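PDB 4RUW: Endonuclease/exonuclease/phosphatase from Beutenbergia cavernae DSM 12333, which belongs to the endonuclease/exonuclease/phosphatase family of the DNase I-like clan and carries an additional Ig-like domain, its precise function being undefined. Local coordinates for residues Arg179-Val184 with Val196-Ser202. Numbering follows the deposited sequence.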
# COMPACT_ATOMS: atom_id res chain seq x y z
N ARG A 179 -3.13 11.55 -12.68
CA ARG A 179 -2.72 10.91 -11.42
C ARG A 179 -1.59 11.71 -10.81
O ARG A 179 -0.78 12.32 -11.53
CB ARG A 179 -2.24 9.48 -11.67
CG ARG A 179 -3.23 8.60 -12.41
CD ARG A 179 -4.54 8.42 -11.67
NE ARG A 179 -5.46 7.61 -12.46
CZ ARG A 179 -6.64 7.19 -12.03
NH1 ARG A 179 -7.04 7.51 -10.81
NH2 ARG A 179 -7.41 6.45 -12.82
N SER A 180 -1.49 11.72 -9.48
CA SER A 180 -0.36 12.37 -8.83
C SER A 180 -0.07 11.75 -7.47
O SER A 180 -0.88 10.98 -6.94
CB SER A 180 -0.58 13.87 -8.69
OG SER A 180 -1.61 14.15 -7.75
N LEU A 181 1.08 12.11 -6.92
CA LEU A 181 1.51 11.70 -5.60
C LEU A 181 1.50 12.93 -4.69
O LEU A 181 2.01 13.98 -5.08
CB LEU A 181 2.93 11.15 -5.68
CG LEU A 181 3.69 10.98 -4.37
CD1 LEU A 181 3.10 9.87 -3.54
CD2 LEU A 181 5.16 10.73 -4.64
N LEU A 182 0.91 12.79 -3.51
CA LEU A 182 0.92 13.83 -2.49
C LEU A 182 1.80 13.38 -1.33
O LEU A 182 1.61 12.29 -0.80
CB LEU A 182 -0.50 14.10 -1.99
CG LEU A 182 -0.62 14.98 -0.74
CD1 LEU A 182 -0.02 16.37 -1.00
CD2 LEU A 182 -2.07 15.08 -0.30
N THR A 183 2.76 14.21 -0.94
CA THR A 183 3.62 13.89 0.18
C THR A 183 3.55 15.00 1.22
O THR A 183 3.67 16.18 0.89
CB THR A 183 5.09 13.71 -0.28
OG1 THR A 183 5.15 12.63 -1.22
CG2 THR A 183 6.01 13.42 0.90
N VAL A 184 3.35 14.61 2.48
CA VAL A 184 3.35 15.57 3.57
C VAL A 184 3.90 14.89 4.82
O VAL A 184 3.71 13.70 5.03
CB VAL A 184 1.94 16.15 3.81
CG1 VAL A 184 0.98 15.09 4.32
CG2 VAL A 184 2.02 17.37 4.73
N VAL A 196 4.17 10.93 5.02
CA VAL A 196 3.01 10.27 4.44
C VAL A 196 2.95 10.52 2.94
O VAL A 196 2.89 11.67 2.50
CB VAL A 196 1.72 10.78 5.12
CG1 VAL A 196 0.48 10.13 4.50
CG2 VAL A 196 1.76 10.56 6.62
N HIS A 197 3.00 9.43 2.17
CA HIS A 197 2.86 9.49 0.73
C HIS A 197 1.51 8.91 0.35
O HIS A 197 1.20 7.76 0.69
CB HIS A 197 3.96 8.66 0.06
CG HIS A 197 5.35 9.06 0.41
ND1 HIS A 197 5.98 10.16 -0.16
CD2 HIS A 197 6.25 8.52 1.26
CE1 HIS A 197 7.20 10.26 0.33
NE2 HIS A 197 7.40 9.27 1.19
N ALA A 198 0.71 9.71 -0.35
CA ALA A 198 -0.67 9.36 -0.73
C ALA A 198 -0.78 9.34 -2.24
O ALA A 198 -0.42 10.33 -2.89
CB ALA A 198 -1.62 10.39 -0.17
N THR A 199 -1.28 8.26 -2.82
CA THR A 199 -1.44 8.25 -4.26
C THR A 199 -2.57 7.33 -4.71
O THR A 199 -3.25 6.70 -3.89
CB THR A 199 -0.10 7.93 -4.99
OG1 THR A 199 -0.19 8.29 -6.37
CG2 THR A 199 0.25 6.47 -4.87
N HIS A 200 -2.74 7.27 -6.03
CA HIS A 200 -3.81 6.53 -6.69
C HIS A 200 -3.29 6.37 -8.12
O HIS A 200 -3.04 7.36 -8.82
CB HIS A 200 -5.11 7.35 -6.62
CG HIS A 200 -6.31 6.69 -7.22
ND1 HIS A 200 -7.54 7.30 -7.21
CD2 HIS A 200 -6.47 5.51 -7.86
CE1 HIS A 200 -8.42 6.51 -7.81
NE2 HIS A 200 -7.79 5.43 -8.22
N LEU A 201 -3.04 5.13 -8.54
CA LEU A 201 -2.46 4.89 -9.86
C LEU A 201 -3.53 4.60 -10.91
O LEU A 201 -4.68 4.35 -10.56
CB LEU A 201 -1.46 3.73 -9.81
CG LEU A 201 -0.35 3.84 -8.76
CD1 LEU A 201 0.59 2.67 -8.91
CD2 LEU A 201 0.39 5.17 -8.84
N SER A 202 -3.14 4.59 -12.18
CA SER A 202 -4.08 4.23 -13.24
C SER A 202 -4.64 2.83 -13.03
O SER A 202 -4.02 1.98 -12.40
CB SER A 202 -3.39 4.26 -14.60
OG SER A 202 -3.04 5.57 -14.98
O HOH W 1 -4.92 7.40 -15.30
O HOH W 2 -3.61 10.02 -8.28
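Leu182 and Ala198 form an antiparallel hydrogen-bonded pair: Leu182 N donates to Ala198 O at 2.9 Å, almost perfectly straight, and Ala198 N returns the bond to Leu182 O. Val184 and Val196 repeat this reciprocal pairing, so all four amides and all four carbonyls of the two pairs are satisfied across the strands. Toward Arg179 the strands part, and other groups replace the backbone bonds. Ser180 O receives Thr199 OG1 at 2.8 Å, the hydroxyl lying above the carbonyl plane; with OG1 anti to its own backbone N (chi1 -164°), Thr199 can reach across. Ser180 N and His200 O are bridged by a water that accepts from the amide and donates to the carbonyl, while Ser180 OG bonds Leu130 O. On the face shared with Leu181, Thr183 OG1 and His197 ND1 share a hydrogen bond of 2.8 Å at the ring edge, in which either could be the donor. A bend at chi2 (-61°) brings Arg179 NH1 over the face of the His200 ring, the guanidinium plane inclined 54° to the ring. A second water links Arg179 NE to Ser202 OG, which Gln216 and Asn168 also bind. Hairpin 179-188/192-200 is part of one of the two mixed sheets of the DNase I-like alpha/beta sandwich.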